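PDB 3EO7: putative Nitroreductase from Anabaena variabilis ATCC 29413, which probably acts as an FMN-dependent oxidoreductase of the nitroreductase family, holding flavin mononucleotide between two related halves of a single chain. Local coordinates for residues R184-T189 against V452-H457; I318-N323 against L354-Q359. One frame throughout, in Å; residues are numbered along the deposited sequence.

Contact 1: residues R184-T189 against V452-H457. With FMN (flavin mononucleotide), chain B.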
loop_
_atom_site.group_PDB
_atom_site.type_symbol
_atom_site.label_atom_id
_atom_site.label_comp_id
_atom_site.label_asym_id
_atom_site.label_seq_id
_atom_site.Cartn_x
_atom_site.Cartn_y
_atom_site.Cartn_z
ATOM N N ARG A 184 -9.794 -1.994 -2.570
ATOM C CA ARG A 184 -8.766 -3.026 -2.724
ATOM C C ARG A 184 -7.599 -2.551 -3.605
ATOM O O ARG A 184 -6.432 -2.815 -3.297
ATOM C CB ARG A 184 -9.344 -4.346 -3.284
ATOM C CG ARG A 184 -10.588 -4.858 -2.572
ATOM C CD ARG A 184 -10.392 -5.162 -1.103
ATOM N NE ARG A 184 -11.552 -5.930 -0.653
ATOM C CZ ARG A 184 -12.733 -5.417 -0.325
ATOM N NH1 ARG A 184 -12.929 -4.114 -0.207
ATOM N NH2 ARG A 184 -13.730 -6.240 -0.040
ATOM N N ILE A 185 -7.906 -1.855 -4.690
ATOM C CA ILE A 185 -6.887 -1.327 -5.575
ATOM C C ILE A 185 -5.941 -0.404 -4.821
ATOM O O ILE A 185 -4.718 -0.478 -4.961
ATOM C CB ILE A 185 -7.557 -0.532 -6.723
ATOM C CG1 ILE A 185 -8.167 -1.493 -7.749
ATOM C CG2 ILE A 185 -6.537 0.395 -7.449
ATOM C CD1 ILE A 185 -9.141 -0.826 -8.741
ATOM N N CYS A 186 -6.502 0.498 -4.021
ATOM C CA CYS A 186 -5.662 1.452 -3.292
ATOM C C CYS A 186 -4.830 0.767 -2.206
ATOM O O CYS A 186 -3.668 1.113 -2.016
ATOM C CB CYS A 186 -6.501 2.579 -2.750
ATOM S SG CYS A 186 -7.171 3.660 -4.104
ATOM N N LEU A 187 -5.431 -0.185 -1.499
ATOM C CA LEU A 187 -4.691 -0.999 -0.501
ATOM C C LEU A 187 -3.550 -1.745 -1.174
ATOM O O LEU A 187 -2.419 -1.720 -0.677
ATOM C CB LEU A 187 -5.630 -1.984 0.203
ATOM C CG LEU A 187 -6.657 -1.274 1.099
ATOM C CD1 LEU A 187 -7.791 -2.256 1.471
ATOM C CD2 LEU A 187 -5.954 -0.712 2.326
ATOM N N ASP A 188 -3.862 -2.463 -2.257
ATOM C CA ASP A 188 -2.853 -3.217 -3.027
ATOM C C ASP A 188 -1.684 -2.290 -3.420
ATOM O O ASP A 188 -0.507 -2.649 -3.315
ATOM C CB ASP A 188 -3.427 -3.788 -4.324
ATOM C CG ASP A 188 -4.357 -4.971 -4.125
ATOM O OD1 ASP A 188 -4.653 -5.372 -2.971
ATOM O OD2 ASP A 188 -4.814 -5.488 -5.174
ATOM N N THR A 189 -2.049 -1.117 -3.920
ATOM C CA THR A 189 -1.067 -0.145 -4.342
ATOM C C THR A 189 -0.229 0.307 -3.159
ATOM O O THR A 189 0.977 0.387 -3.282
ATOM C CB THR A 189 -1.719 1.006 -5.071
ATOM O OG1 THR A 189 -2.359 0.513 -6.268
ATOM C CG2 THR A 189 -0.694 2.088 -5.418
ATOM N N VAL A 452 -8.825 12.156 -0.791
ATOM C CA VAL A 452 -8.198 11.614 0.415
ATOM C C VAL A 452 -8.473 10.113 0.538
ATOM O O VAL A 452 -7.667 9.379 1.115
ATOM C CB VAL A 452 -8.662 12.324 1.723
ATOM C CG1 VAL A 452 -10.087 11.861 2.155
ATOM C CG2 VAL A 452 -7.587 12.097 2.865
ATOM N N TYR A 453 -9.577 9.643 -0.048
ATOM C CA TYR A 453 -9.915 8.233 0.004
ATOM C C TYR A 453 -8.779 7.385 -0.551
ATOM O O TYR A 453 -8.460 6.314 0.009
ATOM C CB TYR A 453 -11.219 7.969 -0.762
ATOM C CG TYR A 453 -11.910 6.688 -0.339
ATOM C CD1 TYR A 453 -12.769 6.669 0.737
ATOM C CD2 TYR A 453 -11.704 5.515 -1.034
ATOM C CE1 TYR A 453 -13.435 5.503 1.133
ATOM C CE2 TYR A 453 -12.377 4.362 -0.688
ATOM C CZ TYR A 453 -13.224 4.363 0.428
ATOM O OH TYR A 453 -13.872 3.218 0.764
ATOM N N ARG A 454 -8.199 7.825 -1.677
ATOM C CA ARG A 454 -7.044 7.139 -2.255
ATOM C C ARG A 454 -5.875 7.112 -1.257
ATOM O O ARG A 454 -5.259 6.098 -1.030
ATOM C CB ARG A 454 -6.526 7.895 -3.481
ATOM C CG ARG A 454 -7.499 8.076 -4.583
ATOM C CD ARG A 454 -6.723 8.712 -5.756
ATOM N NE ARG A 454 -7.616 9.168 -6.788
ATOM C CZ ARG A 454 -7.217 9.750 -7.927
ATOM N NH1 ARG A 454 -5.923 9.933 -8.163
ATOM N NH2 ARG A 454 -8.118 10.127 -8.811
ATOM N N TYR A 455 -5.612 8.275 -0.676
ATOM C CA TYR A 455 -4.473 8.472 0.217
ATOM C C TYR A 455 -4.568 7.579 1.433
ATOM O O TYR A 455 -3.582 6.972 1.859
ATOM C CB TYR A 455 -4.352 9.913 0.672
ATOM C CG TYR A 455 -4.183 10.978 -0.416
ATOM C CD1 TYR A 455 -3.556 10.702 -1.630
ATOM C CD2 TYR A 455 -4.546 12.299 -0.165
ATOM C CE1 TYR A 455 -3.360 11.678 -2.550
ATOM C CE2 TYR A 455 -4.356 13.315 -1.106
ATOM C CZ TYR A 455 -3.753 12.993 -2.319
ATOM O OH TYR A 455 -3.516 13.966 -3.281
ATOM N N LEU A 456 -5.757 7.504 1.999
ATOM C CA LEU A 456 -5.969 6.704 3.206
ATOM C C LEU A 456 -5.668 5.223 2.970
ATOM O O LEU A 456 -4.996 4.562 3.794
ATOM C CB LEU A 456 -7.427 6.832 3.698
ATOM C CG LEU A 456 -7.886 8.178 4.217
ATOM C CD1 LEU A 456 -9.407 8.248 4.468
ATOM C CD2 LEU A 456 -7.055 8.545 5.488
ATOM N N HIS A 457 -6.207 4.694 1.875
ATOM C CA HIS A 457 -6.094 3.276 1.566
ATOM C C HIS A 457 -4.657 2.952 1.164
ATOM O O HIS A 457 -4.119 1.937 1.598
ATOM C CB HIS A 457 -7.140 2.870 0.516
ATOM C CG HIS A 457 -8.512 2.729 1.086
ATOM N ND1 HIS A 457 -9.338 3.813 1.331
ATOM C CD2 HIS A 457 -9.193 1.636 1.499
ATOM C CE1 HIS A 457 -10.474 3.382 1.849
ATOM N NE2 HIS A 457 -10.409 2.072 1.981
HETATM N N1 FMN B . -6.148 -13.123 2.048
HETATM C C2 FMN B . -7.215 -13.787 2.629
HETATM O O2 FMN B . -7.158 -14.990 2.860
HETATM N N3 FMN B . -8.395 -13.171 2.951
HETATM C C4 FMN B . -8.617 -11.854 2.682
HETATM O O4 FMN B . -9.629 -11.311 3.163
HETATM C C4A FMN B . -7.569 -11.143 2.102
HETATM N N5 FMN B . -7.747 -9.817 1.755
HETATM C C5A FMN B . -6.657 -9.077 1.253
HETATM C C6 FMN B . -6.759 -7.714 1.001
HETATM C C7 FMN B . -5.690 -6.985 0.482
HETATM C C7M FMN B . -5.796 -5.460 0.330
HETATM C C8 FMN B . -4.486 -7.622 0.210
HETATM C C8M FMN B . -3.235 -6.856 -0.168
HETATM C C9 FMN B . -4.352 -9.001 0.461
HETATM C C9A FMN B . -5.437 -9.725 0.984
HETATM N N10 FMN B . -5.316 -11.088 1.226
HETATM C C10 FMN B . -6.352 -11.784 1.788
HETATM C "C1'" FMN B . -4.123 -11.878 0.728
HETATM C "C2'" FMN B . -4.162 -12.153 -0.762
HETATM O "O2'" FMN B . -5.053 -13.258 -1.029
HETATM C "C3'" FMN B . -2.746 -12.443 -1.255
HETATM O "O3'" FMN B . -1.942 -11.263 -1.154
HETATM C "C4'" FMN B . -2.685 -13.029 -2.678
HETATM O "O4'" FMN B . -3.370 -14.311 -2.740
HETATM C "C5'" FMN B . -1.243 -13.183 -3.120
HETATM O "O5'" FMN B . -0.511 -14.013 -2.258
HETATM P P FMN B . 0.788 -13.514 -1.508
HETATM O O1P FMN B . 0.376 -12.394 -0.559
HETATM O O2P FMN B . 1.296 -14.742 -0.762
HETATM O O3P FMN B . 1.799 -13.030 -2.507
#
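Leu187 and His457 mark the crossing of two helical segments, whose axes pass 8.3 Å apart at -47°, with Leu187 CA and His457 CA 5.0 Å from each other. Cys186 and His457 meet through their beta carbons, CB to CB at 3.3 Å, while Cys186 SG rests on the backbone of Arg454 at its CA. His457 CG stands anti to the carbonyl carbon (chi1 -77°), which sets the imidazole beside Leu187. Leu187 works at the ring edge: its CG lies near the ring plane, 3.9 Å from His457 CD2, and its CD2 methyl sits 3.3 Å from His457 O. The bond from His457 ND1 to Tyr453 O (3.0 Å, 155° at the hydrogen) and the Tyr453 ring against CE1 probably fix the imidazole's rotation. Each helix comes from a different nitroreductase-family half, so the crossing joins the halves within one chain, where family members usually pair two subunits. Leu187 CB also touches the flavin methyl C7M of FMN at 3.5 Å. With an alanine here, a gap would probably open at the edge and carbonyl of His457, with CB still against the flavin methyl. Asp188 OD1, next to both flavin methyls, is held by Ala103 N, and OD2 bonds Ser102 OG.

Contact 2: residues I318-N323 against L354-Q359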
loop_
_atom_site.group_PDB
_atom_site.type_symbol
_atom_site.label_atom_id
_atom_site.label_comp_id
_atom_site.label_asym_id
_atom_site.label_seq_id
_atom_site.Cartn_x
_atom_site.Cartn_y
_atom_site.Cartn_z
ATOM N N ILE A 318 14.021 -4.769 15.165
ATOM C CA ILE A 318 14.217 -5.994 14.400
ATOM C C ILE A 318 15.561 -5.850 13.694
ATOM O O ILE A 318 15.842 -4.811 13.094
ATOM C CB ILE A 318 13.101 -6.186 13.337
ATOM C CG1 ILE A 318 11.754 -6.450 14.010
ATOM C CG2 ILE A 318 13.420 -7.331 12.395
ATOM C CD1 ILE A 318 10.570 -6.575 13.053
ATOM N N TYR A 319 16.388 -6.890 13.768
ATOM C CA TYR A 319 17.693 -6.904 13.092
ATOM C C TYR A 319 17.493 -7.506 11.717
ATOM O O TYR A 319 17.044 -8.643 11.603
ATOM C CB TYR A 319 18.722 -7.692 13.879
ATOM C CG TYR A 319 20.054 -7.764 13.159
ATOM C CD1 TYR A 319 20.739 -6.601 12.806
ATOM C CD2 TYR A 319 20.619 -8.988 12.842
ATOM C CE1 TYR A 319 21.977 -6.667 12.153
ATOM C CE2 TYR A 319 21.843 -9.061 12.207
ATOM C CZ TYR A 319 22.511 -7.914 11.861
ATOM O OH TYR A 319 23.731 -8.051 11.224
ATOM N N TRP A 320 17.805 -6.720 10.686
ATOM C CA TRP A 320 17.601 -7.146 9.297
ATOM C C TRP A 320 18.817 -7.743 8.591
ATOM O O TRP A 320 18.783 -7.914 7.375
ATOM C CB TRP A 320 17.056 -5.978 8.483
ATOM C CG TRP A 320 15.672 -5.562 8.910
ATOM C CD1 TRP A 320 15.324 -4.475 9.665
ATOM C CD2 TRP A 320 14.468 -6.246 8.599
ATOM N NE1 TRP A 320 13.948 -4.429 9.823
ATOM C CE2 TRP A 320 13.401 -5.509 9.178
ATOM C CE3 TRP A 320 14.168 -7.397 7.854
ATOM C CZ2 TRP A 320 12.079 -5.911 9.060
ATOM C CZ3 TRP A 320 12.835 -7.774 7.714
ATOM C CH2 TRP A 320 11.813 -7.018 8.299
ATOM N N GLY A 321 19.866 -8.090 9.346
ATOM C CA GLY A 321 21.070 -8.690 8.787
ATOM C C GLY A 321 22.046 -7.675 8.250
ATOM O O GLY A 321 21.722 -6.495 8.057
ATOM N N GLU A 322 23.251 -8.146 7.941
ATOM C CA GLU A 322 24.261 -7.267 7.386
ATOM C C GLU A 322 23.789 -6.771 6.032
ATOM O O GLU A 322 23.311 -7.571 5.218
ATOM C CB GLU A 322 25.606 -7.997 7.249
ATOM C CG GLU A 322 26.693 -7.127 6.630
ATOM N N ASN A 323 23.912 -5.460 5.810
ATOM C CA ASN A 323 23.491 -4.794 4.587
ATOM C C ASN A 323 22.066 -5.156 4.168
ATOM O O ASN A 323 21.773 -5.298 2.986
ATOM C CB ASN A 323 24.448 -5.105 3.457
ATOM C CG ASN A 323 25.872 -4.760 3.805
ATOM O OD1 ASN A 323 26.757 -5.612 3.720
ATOM N ND2 ASN A 323 26.092 -3.527 4.262
ATOM N N LEU A 354 5.235 -3.656 15.689
ATOM C CA LEU A 354 4.803 -2.263 15.774
ATOM C C LEU A 354 5.985 -1.310 15.605
ATOM O O LEU A 354 5.852 -0.229 15.023
ATOM C CB LEU A 354 4.085 -2.002 17.094
ATOM C CG LEU A 354 2.771 -2.750 17.306
ATOM C CD1 LEU A 354 2.178 -2.461 18.743
ATOM C CD2 LEU A 354 1.783 -2.395 16.185
ATOM N N ASP A 355 7.125 -1.692 16.146
ATOM C CA ASP A 355 8.315 -0.850 16.066
ATOM C C ASP A 355 8.766 -0.658 14.619
ATOM O O ASP A 355 9.022 0.457 14.191
ATOM C CB ASP A 355 9.449 -1.476 16.883
ATOM C CG ASP A 355 10.661 -0.569 16.977
ATOM O OD1 ASP A 355 10.557 0.494 17.613
ATOM O OD2 ASP A 355 11.725 -0.955 16.422
ATOM N N PHE A 356 8.824 -1.751 13.864
ATOM C CA PHE A 356 9.269 -1.674 12.481
ATOM C C PHE A 356 8.255 -0.899 11.632
ATOM O O PHE A 356 8.620 -0.171 10.726
ATOM C CB PHE A 356 9.541 -3.037 11.892
ATOM C CG PHE A 356 9.924 -2.969 10.440
ATOM C CD1 PHE A 356 11.159 -2.441 10.089
ATOM C CD2 PHE A 356 9.090 -3.407 9.443
ATOM C CE1 PHE A 356 11.544 -2.342 8.754
ATOM C CE2 PHE A 356 9.484 -3.327 8.086
ATOM C CZ PHE A 356 10.710 -2.779 7.752
ATOM N N THR A 357 6.971 -1.073 11.944
ATOM C CA THR A 357 5.921 -0.483 11.132
ATOM C C THR A 357 5.764 1.007 11.403
ATOM O O THR A 357 5.673 1.794 10.466
ATOM C CB THR A 357 4.599 -1.210 11.398
ATOM O OG1 THR A 357 4.771 -2.603 11.088
ATOM C CG2 THR A 357 3.432 -0.582 10.575
ATOM N N TYR A 358 5.719 1.370 12.684
ATOM C CA TYR A 358 5.453 2.746 13.123
ATOM C C TYR A 358 6.601 3.599 13.639
ATOM O O TYR A 358 6.392 4.796 13.867
ATOM C CB TYR A 358 4.364 2.727 14.209
ATOM C CG TYR A 358 3.029 2.190 13.731
ATOM C CD1 TYR A 358 2.091 3.029 13.184
ATOM C CD2 TYR A 358 2.713 0.847 13.849
ATOM C CE1 TYR A 358 0.842 2.552 12.767
ATOM C CE2 TYR A 358 1.471 0.358 13.419
ATOM C CZ TYR A 358 0.544 1.229 12.892
ATOM O OH TYR A 358 -0.690 0.783 12.483
ATOM N N GLN A 359 7.768 2.990 13.869
ATOM C CA GLN A 359 8.942 3.659 14.452
ATOM C C GLN A 359 10.161 3.503 13.546
ATOM O O GLN A 359 11.221 2.978 13.954
ATOM C CB GLN A 359 9.216 3.098 15.852
ATOM C CG GLN A 359 7.975 2.976 16.763
ATOM C CD GLN A 359 7.300 4.291 17.156
ATOM O OE1 GLN A 359 7.956 5.337 17.320
ATOM N NE2 GLN A 359 5.971 4.231 17.367
#
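Phe356, on the last turns of helix 347-358, is the centre of this contact, and Trp320 and Ile318, from the loop ahead of helix 325-333, close on it. With CG anti to the backbone N (chi1 177°), the phenyl group reaches out from its helix and offers one face to the indole. Trp320 meets that face with an edge: CZ2 stands 3.5 Å above the phenyl plane, over its centre, in a tilted edge-to-face pair whose six-membered rings have centroids 4.7 Å apart and planes at 54°. Trp320 NE1 also lies 3.4 Å from Phe356 CE1. Ile318 adds its CD1 methyl, 3.9 Å from Phe356 CB, and its other branch, CG2, covers the rim of one indole face; the tryptophan is thus packed by the isoleucine of its own loop and by the phenylalanine. Gln366 pins the loop backbone, its amide bonding Ile318 O and Trp320 N. Ile318 also packs on Ala470 and Gln473 of helix 452-473, whose Arg466 NH2 donates to Phe356 O. No hydrogen bond or salt bridge joins the two segments directly: the contact between them is aromatic and aliphatic, centred on the tilted ring pair, while the backbone polar atoms Ile318 O and Trp320 N are satisfied by Gln366.

In the fold
Both contacts are buried, but they occupy different depths: the centre of contact 1 is about 7 Å, and that of contact 2 about 18 Å, from the centre of the chain, and the two centres are about 24 Å apart, the contacts not touching. Helix 452-473 connects them. Its first turns form one side of contact 1, and its far end, through Ala470 and Gln473, supports the loop of contact 2. Contact 1 unites helices from both family halves beside FMN and mixes close backbone packing with an oriented histidine; contact 2 pins a loop to a helix, away from the crossing, through aromatic and aliphatic side chains alone. Along the sequence, both segments of contact 2 fall between those of contact 1.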